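Local coordinates for protein UTP-glucose-1-phosphate uridylyltransferase 2 (Trypanosoma brucei, PDB 3GUE) that probably catalyses the formation of UDP-glucose and diphosphate from UTP and alpha-D-glucose 1-phosphate, and binds UDP-glucose in its central pocket, at residues L80-G85 against M215-G220; F128-S133 against S156-M161; I168-F173 against S342-Q347. All coordinates share one frame; numbering follows the deposited sequence.

Contact 1: L80-G85 against M215-G220; sequences LKLNGG and MFISNG. With UPG (uridine-5'-diphosphate-glucose), chain C.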
loop_
_atom_site.group_PDB
_atom_site.type_symbol
_atom_site.label_atom_id
_atom_site.label_comp_id
_atom_site.label_asym_id
_atom_site.label_seq_id
_atom_site.Cartn_x
_atom_site.Cartn_y
_atom_site.Cartn_z
ATOM N N LEU A 80 -7.198 -9.956 -5.774
ATOM C CA LEU A 80 -5.759 -9.959 -5.530
ATOM C C LEU A 80 -5.463 -9.045 -4.356
ATOM O O LEU A 80 -5.922 -7.888 -4.313
ATOM C CB LEU A 80 -4.986 -9.479 -6.770
ATOM C CG LEU A 80 -3.446 -9.378 -6.807
ATOM C CD1 LEU A 80 -2.753 -10.624 -6.430
ATOM C CD2 LEU A 80 -2.994 -8.960 -8.199
ATOM N N LYS A 81 -4.711 -9.570 -3.395
ATOM C CA LYS A 81 -4.189 -8.740 -2.294
ATOM C C LYS A 81 -2.688 -8.578 -2.507
ATOM O O LYS A 81 -1.978 -9.580 -2.677
ATOM C CB LYS A 81 -4.493 -9.432 -0.949
ATOM C CG LYS A 81 -5.667 -8.822 -0.143
ATOM C CD LYS A 81 -5.235 -7.496 0.511
ATOM C CE LYS A 81 -6.087 -7.116 1.732
ATOM N NZ LYS A 81 -7.134 -6.084 1.396
ATOM N N LEU A 82 -2.212 -7.331 -2.558
ATOM C CA LEU A 82 -0.784 -7.034 -2.684
ATOM C C LEU A 82 -0.061 -7.483 -1.386
ATOM O O LEU A 82 -0.534 -7.230 -0.276
ATOM C CB LEU A 82 -0.559 -5.538 -2.949
ATOM C CG LEU A 82 -1.278 -4.914 -4.163
ATOM C CD1 LEU A 82 -1.027 -3.393 -4.291
ATOM C CD2 LEU A 82 -0.960 -5.650 -5.498
ATOM N N ASN A 83 1.097 -8.115 -1.536
ATOM C CA ASN A 83 1.810 -8.705 -0.388
ATOM C C ASN A 83 3.334 -8.762 -0.605
ATOM O O ASN A 83 4.023 -9.587 -0.005
ATOM C CB ASN A 83 1.227 -10.108 -0.126
ATOM C CG ASN A 83 1.654 -10.692 1.215
ATOM O OD1 ASN A 83 1.586 -10.029 2.259
ATOM N ND2 ASN A 83 2.142 -11.909 1.181
ATOM N N GLY A 84 3.848 -7.862 -1.452
ATOM C CA GLY A 84 5.215 -7.959 -1.985
ATOM C C GLY A 84 6.199 -6.969 -1.394
ATOM O O GLY A 84 7.397 -7.109 -1.587
ATOM N N GLY A 85 5.713 -5.991 -0.638
ATOM C CA GLY A 85 6.597 -4.964 -0.092
ATOM C C GLY A 85 7.406 -5.482 1.088
ATOM O O GLY A 85 7.083 -6.524 1.672
ATOM N N MET A 215 -10.801 -7.750 -11.961
ATOM C CA MET A 215 -9.960 -7.996 -10.823
ATOM C C MET A 215 -10.040 -6.846 -9.837
ATOM O O MET A 215 -9.819 -5.705 -10.198
ATOM C CB MET A 215 -8.504 -8.206 -11.243
ATOM C CG MET A 215 -7.554 -8.313 -10.068
ATOM S SD MET A 215 -5.905 -8.800 -10.604
ATOM C CE MET A 215 -6.215 -10.456 -11.210
ATOM N N PHE A 216 -10.342 -7.188 -8.590
ATOM C CA PHE A 216 -10.250 -6.256 -7.482
ATOM C C PHE A 216 -8.919 -6.415 -6.725
ATOM O O PHE A 216 -8.602 -7.499 -6.187
ATOM C CB PHE A 216 -11.479 -6.387 -6.560
ATOM C CG PHE A 216 -11.426 -5.471 -5.354
ATOM C CD1 PHE A 216 -11.510 -4.093 -5.513
ATOM C CD2 PHE A 216 -11.300 -5.995 -4.072
ATOM C CE1 PHE A 216 -11.435 -3.238 -4.436
ATOM C CE2 PHE A 216 -11.233 -5.131 -2.942
ATOM C CZ PHE A 216 -11.304 -3.761 -3.138
ATOM N N ILE A 217 -8.157 -5.321 -6.692
ATOM C CA ILE A 217 -6.835 -5.262 -6.058
ATOM C C ILE A 217 -6.848 -4.242 -4.929
ATOM O O ILE A 217 -7.395 -3.147 -5.077
ATOM C CB ILE A 217 -5.728 -4.821 -7.059
ATOM C CG1 ILE A 217 -5.969 -5.385 -8.464
ATOM C CG2 ILE A 217 -4.295 -5.169 -6.525
ATOM C CD1 ILE A 217 -5.077 -4.719 -9.508
ATOM N N SER A 218 -6.238 -4.614 -3.808
ATOM C CA SER A 218 -6.047 -3.744 -2.644
ATOM C C SER A 218 -4.763 -4.083 -1.869
ATOM O O SER A 218 -4.199 -5.176 -2.018
ATOM C CB SER A 218 -7.258 -3.859 -1.701
ATOM O OG SER A 218 -7.361 -5.173 -1.168
ATOM N N ASN A 219 -4.322 -3.127 -1.056
ATOM C CA ASN A 219 -3.166 -3.231 -0.213
ATOM C C ASN A 219 -3.299 -4.334 0.816
ATOM O O ASN A 219 -4.352 -4.487 1.437
ATOM C CB ASN A 219 -2.923 -1.878 0.488
ATOM C CG ASN A 219 -2.327 -0.820 -0.437
ATOM O OD1 ASN A 219 -1.880 -1.116 -1.554
ATOM N ND2 ASN A 219 -2.288 0.420 0.046
ATOM N N GLY A 220 -2.247 -5.128 1.006
ATOM C CA GLY A 220 -2.271 -6.115 2.110
ATOM C C GLY A 220 -2.502 -5.569 3.519
ATOM O O GLY A 220 -2.985 -6.286 4.395
HETATM N N1 UPG C . 3.831 -3.954 -2.453
HETATM C C2 UPG C . 4.028 -5.010 -3.366
HETATM N N3 UPG C . 5.127 -4.929 -4.201
HETATM C C4 UPG C . 6.015 -3.879 -4.181
HETATM C C5 UPG C . 5.816 -2.816 -3.291
HETATM C C6 UPG C . 4.727 -2.839 -2.426
HETATM O O2 UPG C . 3.305 -6.014 -3.450
HETATM O O4 UPG C . 6.972 -3.922 -4.965
HETATM C C1C UPG C . 2.653 -3.989 -1.527
HETATM C C2C UPG C . 2.835 -3.707 -0.033
HETATM O O2C UPG C . 3.288 -4.880 0.657
HETATM C C3C UPG C . 1.394 -3.374 0.348
HETATM C C4C UPG C . 0.912 -2.585 -0.859
HETATM O O4C UPG C . 1.771 -2.943 -1.974
HETATM O O3C UPG C . 0.642 -4.584 0.417
HETATM C C5C UPG C . 1.050 -1.043 -0.635
HETATM O O5C UPG C . 2.377 -0.597 -0.561
HETATM P PA UPG C . 2.818 0.529 0.509
HETATM O O1A UPG C . 2.224 0.081 1.801
HETATM O O2A UPG C . 4.254 0.820 0.436
HETATM O O3A UPG C . 1.948 1.830 -0.002
HETATM P PB UPG C . 2.405 2.963 -1.077
HETATM O O1B UPG C . 2.853 2.278 -2.301
HETATM O O2B UPG C . 3.284 3.990 -0.436
HETATM O O3B UPG C . 0.991 3.700 -1.260
HETATM C "C1'" UPG C . -0.124 2.957 -1.875
HETATM C "C2'" UPG C . -0.567 3.690 -3.134
HETATM C "C3'" UPG C . -0.950 5.108 -2.730
HETATM C "C4'" UPG C . -2.109 5.043 -1.723
HETATM C "C5'" UPG C . -1.704 4.193 -0.492
HETATM C "C6'" UPG C . -2.912 3.860 0.344
HETATM O "O2'" UPG C . 0.491 3.739 -4.109
HETATM O "O3'" UPG C . -1.270 5.851 -3.894
HETATM O "O4'" UPG C . -2.484 6.347 -1.307
HETATM O "O5'" UPG C . -1.148 2.902 -0.862
HETATM O "O6'" UPG C . -2.485 3.422 1.635
HETATM O O HOH W 1 -7.999 -7.250 -2.786
#

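Contact 2: F128-S133 against S156-M161; sequences FMLMNS and SDIELM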
loop_
_atom_site.group_PDB
_atom_site.type_symbol
_atom_site.label_atom_id
_atom_site.label_comp_id
_atom_site.label_asym_id
_atom_site.label_seq_id
_atom_site.Cartn_x
_atom_site.Cartn_y
_atom_site.Cartn_z
ATOM N N PHE A 128 -8.764 -16.093 -5.605
ATOM C CA PHE A 128 -7.988 -15.250 -4.705
ATOM C C PHE A 128 -6.503 -15.472 -4.906
ATOM O O PHE A 128 -6.061 -16.616 -5.010
ATOM C CB PHE A 128 -8.323 -15.569 -3.250
ATOM C CG PHE A 128 -7.499 -14.787 -2.231
ATOM C CD1 PHE A 128 -7.766 -13.437 -1.970
ATOM C CD2 PHE A 128 -6.483 -15.416 -1.509
ATOM C CE1 PHE A 128 -7.010 -12.724 -1.022
ATOM C CE2 PHE A 128 -5.720 -14.698 -0.525
ATOM C CZ PHE A 128 -5.989 -13.372 -0.289
ATOM N N MET A 129 -5.747 -14.373 -4.890
ATOM C CA MET A 129 -4.313 -14.386 -5.162
ATOM C C MET A 129 -3.633 -13.393 -4.227
ATOM O O MET A 129 -4.253 -12.449 -3.750
ATOM C CB MET A 129 -4.030 -14.006 -6.625
ATOM C CG MET A 129 -4.359 -15.085 -7.668
ATOM S SD MET A 129 -3.812 -14.703 -9.365
ATOM C CE MET A 129 -4.908 -13.361 -9.753
ATOM N N LEU A 130 -2.364 -13.636 -3.970
ATOM C CA LEU A 130 -1.540 -12.765 -3.158
ATOM C C LEU A 130 -0.291 -12.545 -4.013
ATOM O O LEU A 130 0.348 -13.496 -4.489
ATOM C CB LEU A 130 -1.205 -13.453 -1.816
ATOM C CG LEU A 130 -2.217 -13.540 -0.659
ATOM C CD1 LEU A 130 -1.861 -14.744 0.185
ATOM C CD2 LEU A 130 -2.215 -12.277 0.243
ATOM N N MET A 131 0.015 -11.284 -4.274
ATOM C CA MET A 131 1.231 -10.966 -4.978
ATOM C C MET A 131 2.367 -10.886 -3.975
ATOM O O MET A 131 2.451 -9.944 -3.159
ATOM C CB MET A 131 1.109 -9.670 -5.763
ATOM C CG MET A 131 2.304 -9.419 -6.696
ATOM S SD MET A 131 2.034 -8.079 -7.845
ATOM C CE MET A 131 2.531 -6.629 -6.871
ATOM N N ASN A 132 3.262 -11.865 -4.082
ATOM C CA ASN A 132 4.408 -11.978 -3.188
ATOM C C ASN A 132 5.695 -11.595 -3.902
ATOM O O ASN A 132 5.727 -11.570 -5.108
ATOM C CB ASN A 132 4.462 -13.384 -2.572
ATOM C CG ASN A 132 3.161 -13.749 -1.802
ATOM O OD1 ASN A 132 2.493 -12.887 -1.274
ATOM N ND2 ASN A 132 2.818 -15.017 -1.769
ATOM N N SER A 133 6.717 -11.206 -3.147
ATOM C CA SER A 133 8.063 -10.974 -3.668
ATOM C C SER A 133 9.019 -12.028 -3.083
ATOM O O SER A 133 8.604 -12.859 -2.257
ATOM C CB SER A 133 8.536 -9.585 -3.241
ATOM O OG SER A 133 8.670 -9.543 -1.819
ATOM N N SER A 156 -0.170 -23.379 -6.952
ATOM C CA SER A 156 -0.888 -23.459 -8.240
ATOM C C SER A 156 -1.909 -22.335 -8.483
ATOM O O SER A 156 -2.099 -21.907 -9.625
ATOM C CB SER A 156 -1.583 -24.805 -8.381
ATOM O OG SER A 156 -2.484 -25.016 -7.320
ATOM N N ASP A 157 -2.564 -21.856 -7.418
ATOM C CA ASP A 157 -3.650 -20.872 -7.574
ATOM C C ASP A 157 -3.410 -19.501 -6.891
ATOM O O ASP A 157 -3.645 -18.454 -7.501
ATOM C CB ASP A 157 -4.985 -21.496 -7.134
ATOM C CG ASP A 157 -5.451 -22.614 -8.072
ATOM O OD1 ASP A 157 -4.902 -23.741 -8.023
ATOM O OD2 ASP A 157 -6.397 -22.366 -8.851
ATOM N N ILE A 158 -2.887 -19.515 -5.669
ATOM C CA ILE A 158 -2.857 -18.328 -4.826
ATOM C C ILE A 158 -1.692 -17.384 -5.154
ATOM O O ILE A 158 -1.895 -16.184 -5.331
ATOM C CB ILE A 158 -2.823 -18.724 -3.305
ATOM C CG1 ILE A 158 -4.027 -19.621 -2.928
ATOM C CG2 ILE A 158 -2.659 -17.516 -2.400
ATOM C CD1 ILE A 158 -5.280 -18.867 -2.466
ATOM N N GLU A 159 -0.478 -17.919 -5.273
ATOM C CA GLU A 159 0.665 -17.041 -5.400
ATOM C C GLU A 159 0.782 -16.414 -6.775
ATOM O O GLU A 159 0.621 -17.101 -7.793
ATOM C CB GLU A 159 1.982 -17.740 -5.045
ATOM C CG GLU A 159 3.119 -16.731 -4.861
ATOM C CD GLU A 159 4.373 -17.357 -4.251
ATOM O OE1 GLU A 159 4.893 -18.317 -4.819
ATOM O OE2 GLU A 159 4.836 -16.851 -3.214
ATOM N N LEU A 160 1.089 -15.118 -6.769
ATOM C CA LEU A 160 1.550 -14.396 -7.955
ATOM C C LEU A 160 2.903 -13.826 -7.574
ATOM O O LEU A 160 2.988 -12.867 -6.805
ATOM C CB LEU A 160 0.561 -13.284 -8.356
ATOM C CG LEU A 160 0.810 -12.548 -9.685
ATOM C CD1 LEU A 160 0.419 -13.363 -10.934
ATOM C CD2 LEU A 160 0.110 -11.240 -9.681
ATOM N N MET A 161 3.967 -14.436 -8.080
ATOM C CA MET A 161 5.309 -13.999 -7.745
ATOM C C MET A 161 5.704 -12.839 -8.649
ATOM O O MET A 161 5.709 -12.954 -9.866
ATOM C CB MET A 161 6.343 -15.150 -7.856
ATOM C CG MET A 161 7.743 -14.739 -7.347
ATOM S SD MET A 161 7.834 -14.653 -5.536
ATOM C CE MET A 161 7.693 -16.364 -5.110
#

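Contact 3: I168-F173 against S342-Q347; sequences IRQDNF and STKVYQ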
loop_
_atom_site.group_PDB
_atom_site.type_symbol
_atom_site.label_atom_id
_atom_site.label_comp_id
_atom_site.label_asym_id
_atom_site.label_seq_id
_atom_site.Cartn_x
_atom_site.Cartn_y
_atom_site.Cartn_z
ATOM N N ILE A 168 20.514 0.265 -7.223
ATOM C CA ILE A 168 21.647 0.700 -8.049
ATOM C C ILE A 168 22.342 1.872 -7.330
ATOM O O ILE A 168 21.673 2.644 -6.676
ATOM C CB ILE A 168 21.215 1.019 -9.512
ATOM C CG1 ILE A 168 20.152 2.131 -9.575
ATOM C CG2 ILE A 168 20.668 -0.283 -10.223
ATOM C CD1 ILE A 168 20.149 2.882 -10.920
ATOM N N ARG A 169 23.666 1.967 -7.421
ATOM C CA ARG A 169 24.413 3.012 -6.699
ATOM C C ARG A 169 24.012 4.396 -7.215
ATOM O O ARG A 169 23.889 4.609 -8.431
ATOM C CB ARG A 169 25.925 2.822 -6.870
ATOM C CG ARG A 169 26.547 1.507 -6.373
ATOM C CD ARG A 169 28.089 1.517 -6.638
ATOM N NE ARG A 169 28.780 2.669 -6.019
ATOM C CZ ARG A 169 29.597 2.619 -4.968
ATOM N NH1 ARG A 169 29.887 1.462 -4.387
ATOM N NH2 ARG A 169 30.165 3.735 -4.518
ATOM N N GLN A 170 23.849 5.351 -6.307
ATOM C CA GLN A 170 23.490 6.717 -6.717
ATOM C C GLN A 170 24.569 7.410 -7.566
ATOM O O GLN A 170 24.255 8.271 -8.414
ATOM C CB GLN A 170 23.166 7.574 -5.502
ATOM C CG GLN A 170 21.767 7.295 -4.848
ATOM C CD GLN A 170 21.515 8.173 -3.689
ATOM O OE1 GLN A 170 22.232 9.154 -3.498
ATOM N NE2 GLN A 170 20.484 7.853 -2.880
ATOM N N ASP A 171 25.829 7.034 -7.347
ATOM C CA ASP A 171 26.980 7.645 -8.078
ATOM C C ASP A 171 27.212 7.128 -9.495
ATOM O O ASP A 171 27.262 7.919 -10.450
ATOM C CB ASP A 171 28.284 7.661 -7.237
ATOM C CG ASP A 171 28.777 6.245 -6.832
ATOM O OD1 ASP A 171 28.195 5.227 -7.272
ATOM O OD2 ASP A 171 29.775 6.160 -6.076
ATOM N N ASN A 172 27.311 5.814 -9.665
ATOM C CA ASN A 172 27.632 5.267 -10.995
ATOM C C ASN A 172 26.559 4.365 -11.631
ATOM O O ASN A 172 26.777 3.805 -12.719
ATOM C CB ASN A 172 29.051 4.610 -11.020
ATOM C CG ASN A 172 29.145 3.302 -10.213
ATOM O OD1 ASN A 172 28.152 2.624 -9.939
ATOM N ND2 ASN A 172 30.344 2.948 -9.843
ATOM N N PHE A 173 25.445 4.190 -10.928
ATOM C CA PHE A 173 24.263 3.409 -11.390
ATOM C C PHE A 173 24.474 1.897 -11.614
ATOM O O PHE A 173 23.618 1.215 -12.182
ATOM C CB PHE A 173 23.565 4.096 -12.591
ATOM C CG PHE A 173 23.339 5.589 -12.384
ATOM C CD1 PHE A 173 22.235 6.047 -11.665
ATOM C CD2 PHE A 173 24.259 6.530 -12.872
ATOM C CE1 PHE A 173 22.034 7.420 -11.459
ATOM C CE2 PHE A 173 24.066 7.922 -12.658
ATOM C CZ PHE A 173 22.950 8.350 -11.953
ATOM N N SER A 342 25.710 3.108 5.081
ATOM C CA SER A 342 25.903 2.156 3.979
ATOM C C SER A 342 25.653 2.854 2.664
ATOM O O SER A 342 24.976 3.903 2.628
ATOM C CB SER A 342 25.036 0.892 4.129
ATOM O OG SER A 342 23.648 1.186 4.184
ATOM N N THR A 343 26.214 2.268 1.599
ATOM C CA THR A 343 26.151 2.798 0.236
ATOM C C THR A 343 24.778 3.359 -0.146
ATOM O O THR A 343 23.764 2.656 -0.051
ATOM C CB THR A 343 26.614 1.732 -0.811
ATOM O OG1 THR A 343 27.954 1.303 -0.505
ATOM C CG2 THR A 343 26.579 2.293 -2.268
ATOM N N LYS A 344 24.774 4.613 -0.601
ATOM C CA LYS A 344 23.575 5.297 -1.084
ATOM C C LYS A 344 23.143 4.766 -2.455
ATOM O O LYS A 344 23.962 4.670 -3.371
ATOM C CB LYS A 344 23.826 6.804 -1.194
ATOM C CG LYS A 344 24.079 7.545 0.108
ATOM C CD LYS A 344 23.962 9.043 -0.172
ATOM C CE LYS A 344 24.017 9.854 1.099
ATOM N NZ LYS A 344 25.324 10.514 1.287
ATOM N N VAL A 345 21.859 4.434 -2.570
ATOM C CA VAL A 345 21.310 3.785 -3.758
ATOM C C VAL A 345 20.012 4.434 -4.215
ATOM O O VAL A 345 19.466 5.323 -3.551
ATOM C CB VAL A 345 21.086 2.228 -3.581
ATOM C CG1 VAL A 345 22.439 1.505 -3.375
ATOM C CG2 VAL A 345 20.111 1.908 -2.443
ATOM N N TYR A 346 19.524 3.963 -5.352
ATOM C CA TYR A 346 18.249 4.380 -5.889
ATOM C C TYR A 346 17.436 3.116 -6.165
ATOM O O TYR A 346 17.929 2.185 -6.802
ATOM C CB TYR A 346 18.427 5.159 -7.199
ATOM C CG TYR A 346 18.990 6.571 -7.129
ATOM C CD1 TYR A 346 18.423 7.545 -6.303
ATOM C CD2 TYR A 346 20.040 6.961 -7.989
ATOM C CE1 TYR A 346 18.928 8.875 -6.284
ATOM C CE2 TYR A 346 20.544 8.273 -7.985
ATOM C CZ TYR A 346 19.994 9.219 -7.133
ATOM O OH TYR A 346 20.508 10.499 -7.119
ATOM N N GLN A 347 16.199 3.086 -5.654
ATOM C CA GLN A 347 15.240 2.049 -6.001
ATOM C C GLN A 347 14.259 2.570 -7.054
ATOM O O GLN A 347 13.553 3.562 -6.850
ATOM C CB GLN A 347 14.540 1.524 -4.747
ATOM C CG GLN A 347 15.559 1.160 -3.643
ATOM C CD GLN A 347 14.961 0.795 -2.291
ATOM O OE1 GLN A 347 15.683 0.338 -1.414
ATOM N NE2 GLN A 347 13.663 1.003 -2.110
#

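Contact 1: L80-G85 against M215-G220
K81 and S218 meet through the 2.7 Å hydrogen bond from K81 NZ to S218 OG. The lysine chain, bent at chi2 (-75°) and again at its end, turns over the face it shares with S218, where NZ also bonds N222 O; a long, flexible side chain suits this buried reach. A water joins S218 OG to the carbonyl of L80. Parallel strand pairing underlies these bonds: L80 N donates to F216 O at 2.9 Å and 177°, and L82 N to S218 O at 3.0 Å, while S218 N returns only a weak bond to L80 O. On the other face, L82 CD2 presses on I217 CG2 at 3.5 Å, and L80 CD2 lies against the sulfur of M215, branched and flexible chains filling a buried interior. Where the strands end, UDP-glucose is gripped from both. G84 N (weakly) and G85 N bind O2 of the uracil and O2C of the ribose, and lacking a CB they leave the ligand room at this range. N219 ND2 donates to UPG O5' at 2.9 Å, and G220 N to UPG O3C. Nucleotide binding at the C-terminal ends of parallel strands is as expected of the Rossmann-like GT-A fold.

Contact 2: F128-S133 against S156-M161
Around I158, at the turn from helix 154-158 into strand 159-161, the two segments are packed closely. Its CD1 touches the edge of the F128 ring at CD2, 3.8 Å away, while CG2 lies alongside L130 CD1 at 3.9 Å. A beta-branched residue suits the spot because its two arms serve two neighbours at once. Its carbonyl accepts L130 N at 2.9 Å, and parallel pairing continues with L160 N to L130 O and N132 N to L160 O. L160, on the opposite face from L130, brings CD2 to 4.1 Å from M131 CG and is covered by helix 194-201.

Toward solvent the contact thins. M161 is exposed and rests its sulfur on the backbone of N132 and S133; D157, partly exposed, gives only its carbonyl, against M129 CG. Between these extremes, N132 ND2 donates to E159 OE2 at 3.1 Å and 170°. The extended glutamate, CG anti to the backbone N (chi1 -166°), uses the anti lone pair of OE2, which lies in the plane of the N132 amide, the carboxylate being turned 77° from it. The same oxygen also bonds S137 OG, which probably stabilises its negative charge. Bonded at both ends, ND2 to E159 and OD1 to N83 ND2, the amide is held in one orientation, consistent with a second shell that positions this UDP-glucose-binding asparagine, N83.

Contact 3: I168-F173 against S342-Q347
An antiparallel strand pair, ending in a turn, brings I168 opposite Y346 in a hydrogen-bonded pair: Y346 N donates to I168 O at 2.8 Å and I168 N to Y346 O at 3.2 Å. R169 and V345 come next, a non-hydrogen-bonded pair whose side chains diverge. Beyond it Q170 N reaches K344 O at 3.0 Å, prolonging the pairing although the first chain is already leaving the strand.

Q170 carries most of the side-chain contact. Its CG sits over the centre of the Y346 ring, 3.3 Å from the centroid and 4° off the normal, a CH-pi contact that a broad aromatic face accommodates well. The extended chain (chi2 -179°) carries the amide along the CD1/CE1 side of the ring, where NE2 donates to V345 O at 2.8 Å, standing 44° above the carbonyl plane. Glutamine thus joins an aliphatic stem for the ring to an amide for the backbone, and OE1 lies near K344 CB.

These strands are the inner pair of a four-stranded antiparallel sheet separate from the nucleotide-binding sheet. Strand 329-334 follows on the far side of 344-349, bonding V345 through K333, while helix 26-40 packs on I168 through F32 and H36.

At the turn F173 N returns to R169 O, and F173 sends CE1 to the edge of the Y346 ring, 3.9 Å from CE2. R169 grips D171 side-on, NE to OD1 and NH2 to OD2 (2.9 Å), a salt bridge that fixes the orientation of the guanidinium. One face of this group then lies over T343, whose methyl CG2 is 4.0 Å from R169 NH1, the short beta-branched residue giving an apolar surface to the planar cation.

Contacts 1 and 2 lie side by side in the central mixed sheet, their centres 9 Å apart: strands 159-161, 128-132, 77-83 and 214-219 follow one another across it, all parallel. Contact 2 is nested within the chain loop that contact 1 closes, and M129 packs on M215, while S133 OG bonds G84 O. Contact 3 belongs to another sheet, its centre about 28 Å from that of contact 1 and 30 Å from contact 2's. Strand 165-169 comes directly after 159-161 in the chain, whereas 344-349 arrives much later, so contacts 1 and 3 interlock in sequence. Part of the UDP-glucose site is thus formed at the ends of the first sheet's strands, with contact 3 away from it.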